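PDB 6LUP: MHC class I protein from Ginglymostoma cirratum, which probably presents peptides in a groove at the cell surface for inspection by T cells, as classical MHC class I molecules do. Local coordinates for residues 92-97 and 109-114; 126-131 and 150-155. One frame throughout, in Å; residues are numbered along the deposited sequence.

How the contacts relate
Both contacts belong to the peptide-binding part of the molecule and reach the same antiparallel sheet, with centres about 13 Å apart. Contact 1 comes first along the chain and is complete before contact 2 begins: it pairs strands 91-100 and 108-115 inside the sheet, whereas contact 2 ties the outermost strand 129-131 and the turn before it to helix 148-172, which packs over the sheet. They meet where Val111 CG1 packs against Trp130 CH2 at 3.9 Å, with Thr154 and His113 also close to this junction. One contact thus builds floor and the other joins floor to wall, and residues of both touch the bound peptide.

Contact 1. Residues 92-97 and 109-114; sequences YQLMCG and GFVQHA
Tyr92 reaches across to His113, and the two rings meet rim to rim with their planes 72° apart. The phenol OH lies at the imidazole edge and forms a 2.9 Å hydrogen bond with His113 ND1, in which either could be the donor. The bond pins one edge of the imidazole, while Leu94 CG sits over a face of that ring, 4.1 Å from its centroid, in a CH-pi contact. Leu94 turns its CD2 methyl the other way along the strand to meet Val111 CG2 at 3.7 Å, and Cys96 CB touches Val111 CB.

On the other face of the sheet, Phe110 folds back over its partner strand. Its CG stands between the backbone N and the carbonyl carbon (chi1 67°), which lays the ring over Gly97, where no side chain intervenes; Gly97 CA is 4.2 Å from the ring centroid. Met95 CB lies at the ring edge in its plane, while CE stands on the side of the ring away from Gly97, 3.7 Å from Phe110 CE2. Beside Met95 runs Gln112, pointing the same way. Gln93 and Ala114 continue this face, which packs on aromatic side chains of the other protein chain; Gln93 NE2 bonds to that chain's backbone.

Between these two layers of side chains, Gln93, Met95 and Gly97 each exchange two backbone hydrogen bonds with Ala114, Gln112 and Phe110, respectively. This is a regular antiparallel beta hairpin in the MHC class I groove floor, with Tyr92 and Cys96 touching the bound peptide on the helix side.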
loop_
_atom_site.group_PDB
_atom_site.type_symbol
_atom_site.label_atom_id
_atom_site.label_comp_id
_atom_site.label_asym_id
_atom_site.label_seq_id
_atom_site.Cartn_x
_atom_site.Cartn_y
_atom_site.Cartn_z
ATOM N N TYR A 92 12.122 11.858 2.288
ATOM C CA TYR A 92 11.023 12.686 2.755
ATOM C C TYR A 92 9.700 12.051 2.333
ATOM O O TYR A 92 9.600 11.464 1.253
ATOM C CB TYR A 92 11.131 14.112 2.216
ATOM C CG TYR A 92 10.308 15.119 2.996
ATOM C CD1 TYR A 92 10.842 15.787 4.098
ATOM C CD2 TYR A 92 8.992 15.398 2.638
ATOM C CE1 TYR A 92 10.093 16.706 4.815
ATOM C CE2 TYR A 92 8.233 16.313 3.349
ATOM C CZ TYR A 92 8.788 16.968 4.435
ATOM O OH TYR A 92 8.035 17.882 5.141
ATOM N N GLN A 93 8.691 12.159 3.192
ATOM C CA GLN A 93 7.379 11.593 2.904
ATOM C C GLN A 93 6.255 12.555 3.250
ATOM O O GLN A 93 6.343 13.295 4.231
ATOM C CB GLN A 93 7.187 10.276 3.651
ATOM C CG GLN A 93 8.015 9.130 3.102
ATOM C CD GLN A 93 8.095 7.966 4.063
ATOM O OE1 GLN A 93 8.830 8.006 5.050
ATOM N NE2 GLN A 93 7.340 6.917 3.776
ATOM N N LEU A 94 5.204 12.535 2.434
ATOM C CA LEU A 94 4.008 13.326 2.686
ATOM C C LEU A 94 2.776 12.457 2.501
ATOM O O LEU A 94 2.651 11.753 1.505
ATOM C CB LEU A 94 3.938 14.523 1.739
ATOM C CG LEU A 94 3.063 15.732 2.085
ATOM C CD1 LEU A 94 3.023 16.676 0.898
ATOM C CD2 LEU A 94 1.645 15.368 2.479
ATOM N N MET A 95 1.874 12.518 3.472
ATOM C CA MET A 95 0.577 11.869 3.393
ATOM C C MET A 95 -0.489 12.925 3.553
ATOM O O MET A 95 -0.501 13.637 4.558
ATOM C CB MET A 95 0.400 10.918 4.568
ATOM C CG MET A 95 0.721 9.471 4.299
ATOM S SD MET A 95 0.666 8.536 5.846
ATOM C CE MET A 95 -1.104 8.457 6.139
ATOM N N CYS A 96 -1.395 13.028 2.594
ATOM C CA CYS A 96 -2.593 13.820 2.834
ATOM C C CYS A 96 -3.812 13.181 2.205
ATOM O O CYS A 96 -3.695 12.369 1.281
ATOM C CB CYS A 96 -2.420 15.273 2.381
ATOM S SG CYS A 96 -1.934 15.450 0.661
ATOM N N GLY A 97 -4.976 13.534 2.736
ATOM C CA GLY A 97 -6.228 13.048 2.203
ATOM C C GLY A 97 -7.425 13.420 3.040
ATOM O O GLY A 97 -7.312 14.153 4.022
ATOM N N GLY A 109 -9.913 14.806 7.645
ATOM C CA GLY A 109 -8.827 15.125 6.736
ATOM C C GLY A 109 -7.519 15.145 7.493
ATOM O O GLY A 109 -7.505 15.287 8.716
ATOM N N PHE A 110 -6.418 14.998 6.763
ATOM C CA PHE A 110 -5.096 14.927 7.368
ATOM C C PHE A 110 -4.018 15.341 6.384
ATOM O O PHE A 110 -4.161 15.160 5.176
ATOM C CB PHE A 110 -4.805 13.506 7.873
ATOM C CG PHE A 110 -4.674 12.480 6.772
ATOM C CD1 PHE A 110 -5.797 11.807 6.289
ATOM C CD2 PHE A 110 -3.426 12.184 6.217
ATOM C CE1 PHE A 110 -5.676 10.866 5.277
ATOM C CE2 PHE A 110 -3.302 11.246 5.201
ATOM C CZ PHE A 110 -4.428 10.585 4.731
ATOM N N VAL A 111 -2.940 15.897 6.923
ATOM C CA VAL A 111 -1.707 16.096 6.176
ATOM C C VAL A 111 -0.546 15.856 7.142
ATOM O O VAL A 111 -0.436 16.516 8.177
ATOM C CB VAL A 111 -1.646 17.468 5.442
ATOM C CG1 VAL A 111 -1.892 18.635 6.387
ATOM C CG2 VAL A 111 -0.328 17.635 4.700
ATOM N N GLN A 112 0.287 14.875 6.803
ATOM C CA GLN A 112 1.374 14.422 7.666
ATOM C C GLN A 112 2.667 14.351 6.873
ATOM O O GLN A 112 2.693 13.829 5.757
ATOM C CB GLN A 112 1.062 13.039 8.243
ATOM C CG GLN A 112 -0.139 12.989 9.171
ATOM C CD GLN A 112 -0.724 11.596 9.299
ATOM O OE1 GLN A 112 -1.940 11.416 9.224
ATOM N NE2 GLN A 112 0.138 10.596 9.487
ATOM N N HIS A 113 3.736 14.878 7.459
ATOM C CA HIS A 113 5.050 14.870 6.832
ATOM C C HIS A 113 6.021 14.037 7.662
ATOM O O HIS A 113 5.938 14.009 8.896
ATOM C CB HIS A 113 5.595 16.290 6.697
ATOM C CG HIS A 113 4.700 17.226 5.947
ATOM N ND1 HIS A 113 5.114 17.905 4.822
ATOM C CD2 HIS A 113 3.421 17.615 6.169
ATOM C CE1 HIS A 113 4.126 18.666 4.380
ATOM N NE2 HIS A 113 3.088 18.507 5.180
ATOM N N ALA A 114 6.938 13.356 6.979
ATOM C CA ALA A 114 7.959 12.564 7.653
ATOM C C ALA A 114 9.332 12.719 7.028
ATOM O O ALA A 114 9.476 12.805 5.804
ATOM C CB ALA A 114 7.575 11.099 7.691
HETATM O O HOH W 1 10.675 10.205 5.167
#

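Contact 2. Residues 126-131 and 150-155; sequences DKMVWV and FNQGTK
Trp130 and Asn151 make the polar link between strand and helix. The indole NE1 donates to Asn151 OD1 over 2.6 Å, a short bond with an N-H...O angle of 159°. The acceptor lies at the indole edge close to the ring plane, but the donor is tilted from the amide's carbonyl plane, and the two flat groups are 40° apart. Asn151 leaves the helix with its first side-chain bond toward the strand, and the other end of its amide, ND2, bonds to Trp144 O, so the amide is gripped from both ends and its rotation is fixed.

Next to this bond, on the same flank of the indole, Phe150 CE2 comes within 3.4 Å of Trp130 CZ2; the planes are nearly parallel, 12° apart, yet slid so far that the rings barely overlap. Thr154 OG1 rests over one face of the phenylalanine ring and donates to Phe150 O, which also receives the helical bond from Thr154 N.

The remaining packing belongs to Met128. Bent at both chi2 and chi3, its side chain curls against the helix and brings CE to 3.7 Å from Asn151 CB, with Asn151 O also close. Lys155 crosses it: the aliphatic part of the lysine covers SD, and a final bend at chi4 brings NZ to 3.6 Å from Met128 CG.

Met128 and Val129 form a G1 bulge opposite Asp124, at the entry to edge strand 129-131. Trp130 then lies between helix 148-172 and the sheet, against Ile121 and Leu123 of strand 118-124 and Val111 of strand 108-115, while Trp144 from helix 135-146 meets it edge-to-face.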
loop_
_atom_site.group_PDB
_atom_site.type_symbol
_atom_site.label_atom_id
_atom_site.label_comp_id
_atom_site.label_asym_id
_atom_site.label_seq_id
_atom_site.Cartn_x
_atom_site.Cartn_y
_atom_site.Cartn_z
ATOM N N ASP A 126 -8.438 21.026 13.674
ATOM C CA ASP A 126 -9.394 21.644 14.602
ATOM C C ASP A 126 -8.839 22.902 15.259
ATOM O O ASP A 126 -9.508 23.934 15.291
ATOM C CB ASP A 126 -9.865 20.636 15.658
ATOM C CG ASP A 126 -10.537 19.412 15.045
ATOM O OD1 ASP A 126 -10.832 19.427 13.824
ATOM O OD2 ASP A 126 -10.771 18.430 15.786
ATOM N N LYS A 127 -7.612 22.812 15.770
ATOM C CA LYS A 127 -6.918 23.958 16.354
ATOM C C LYS A 127 -6.314 24.866 15.284
ATOM O O LYS A 127 -5.982 26.017 15.562
ATOM C CB LYS A 127 -5.809 23.486 17.301
ATOM C CG LYS A 127 -6.288 22.745 18.540
ATOM C CD LYS A 127 -6.873 23.690 19.580
ATOM C CE LYS A 127 -7.240 22.947 20.854
ATOM N NZ LYS A 127 -7.961 23.819 21.825
ATOM N N MET A 128 -6.181 24.333 14.069
ATOM C CA MET A 128 -5.488 24.999 12.954
ATOM C C MET A 128 -4.060 25.408 13.309
ATOM O O MET A 128 -3.629 26.535 13.051
ATOM C CB MET A 128 -6.303 26.166 12.381
ATOM C CG MET A 128 -7.406 25.735 11.425
ATOM S SD MET A 128 -6.863 24.570 10.151
ATOM C CE MET A 128 -5.641 25.541 9.271
ATOM N N VAL A 129 -3.335 24.460 13.895
ATOM C CA VAL A 129 -1.944 24.650 14.289
ATOM C C VAL A 129 -1.136 23.424 13.852
ATOM O O VAL A 129 -1.666 22.310 13.789
ATOM C CB VAL A 129 -1.828 24.929 15.818
ATOM C CG1 VAL A 129 -2.055 23.666 16.643
ATOM C CG2 VAL A 129 -0.495 25.570 16.167
ATOM N N TRP A 130 0.134 23.636 13.524
ATOM C CA TRP A 130 1.021 22.541 13.140
ATOM C C TRP A 130 1.714 21.949 14.359
ATOM O O TRP A 130 2.155 22.678 15.248
ATOM C CB TRP A 130 2.057 23.015 12.123
ATOM C CG TRP A 130 1.452 23.437 10.821
ATOM C CD1 TRP A 130 1.021 24.687 10.488
ATOM C CD2 TRP A 130 1.204 22.607 9.675
ATOM N NE1 TRP A 130 0.523 24.692 9.206
ATOM C CE2 TRP A 130 0.621 23.429 8.685
ATOM C CE3 TRP A 130 1.420 21.252 9.389
ATOM C CZ2 TRP A 130 0.249 22.939 7.427
ATOM C CZ3 TRP A 130 1.049 20.766 8.135
ATOM C CH2 TRP A 130 0.471 21.609 7.172
ATOM N N VAL A 131 1.799 20.622 14.398
ATOM C CA VAL A 131 2.456 19.927 15.505
ATOM C C VAL A 131 3.714 19.191 15.041
ATOM O O VAL A 131 3.754 18.632 13.943
ATOM C CB VAL A 131 1.487 18.984 16.271
ATOM C CG1 VAL A 131 0.237 19.737 16.710
ATOM C CG2 VAL A 131 1.100 17.778 15.435
ATOM N N PHE A 150 -1.537 29.829 3.533
ATOM C CA PHE A 150 -1.148 28.426 3.450
ATOM C C PHE A 150 -2.105 27.561 4.267
ATOM O O PHE A 150 -2.666 26.591 3.749
ATOM C CB PHE A 150 0.300 28.245 3.919
ATOM C CG PHE A 150 0.785 26.818 3.902
ATOM C CD1 PHE A 150 0.835 26.087 2.713
ATOM C CD2 PHE A 150 1.227 26.211 5.073
ATOM C CE1 PHE A 150 1.295 24.774 2.699
ATOM C CE2 PHE A 150 1.693 24.902 5.066
ATOM C CZ PHE A 150 1.725 24.182 3.879
ATOM N N ASN A 151 -2.304 27.942 5.529
ATOM C CA ASN A 151 -3.126 27.180 6.474
ATOM C C ASN A 151 -4.582 27.036 6.053
ATOM O O ASN A 151 -5.113 25.923 6.009
ATOM C CB ASN A 151 -3.053 27.793 7.878
ATOM C CG ASN A 151 -1.710 27.570 8.549
ATOM O OD1 ASN A 151 -0.980 26.635 8.221
ATOM N ND2 ASN A 151 -1.377 28.435 9.498
ATOM N N GLN A 152 -5.221 28.160 5.743
ATOM C CA GLN A 152 -6.614 28.159 5.318
ATOM C C GLN A 152 -6.780 27.450 3.980
ATOM O O GLN A 152 -7.771 26.749 3.761
ATOM C CB GLN A 152 -7.172 29.585 5.262
ATOM C CG GLN A 152 -7.502 30.172 6.627
ATOM C CD GLN A 152 -8.474 29.311 7.423
ATOM O OE1 GLN A 152 -9.598 29.043 6.987
ATOM N NE2 GLN A 152 -8.043 28.875 8.604
ATOM N N GLY A 153 -5.797 27.628 3.100
ATOM C CA GLY A 153 -5.769 26.952 1.805
ATOM C C GLY A 153 -5.743 25.441 1.946
ATOM O O GLY A 153 -6.580 24.741 1.373
ATOM N N THR A 154 -4.780 24.947 2.720
ATOM C CA THR A 154 -4.660 23.523 3.017
ATOM C C THR A 154 -5.963 22.979 3.614
ATOM O O THR A 154 -6.439 21.907 3.226
ATOM C CB THR A 154 -3.490 23.269 3.985
ATOM O OG1 THR A 154 -2.280 23.768 3.405
ATOM C CG2 THR A 154 -3.335 21.787 4.288
ATOM N N LYS A 155 -6.538 23.736 4.547
ATOM C CA LYS A 155 -7.793 23.366 5.186
ATOM C C LYS A 155 -8.920 23.321 4.163
ATOM O O LYS A 155 -9.758 22.419 4.202
ATOM C CB LYS A 155 -8.125 24.351 6.304
ATOM C CG LYS A 155 -9.344 23.992 7.140
ATOM C CD LYS A 155 -9.826 25.215 7.903
ATOM C CE LYS A 155 -10.983 24.900 8.838
ATOM N NZ LYS A 155 -10.514 24.380 10.150
#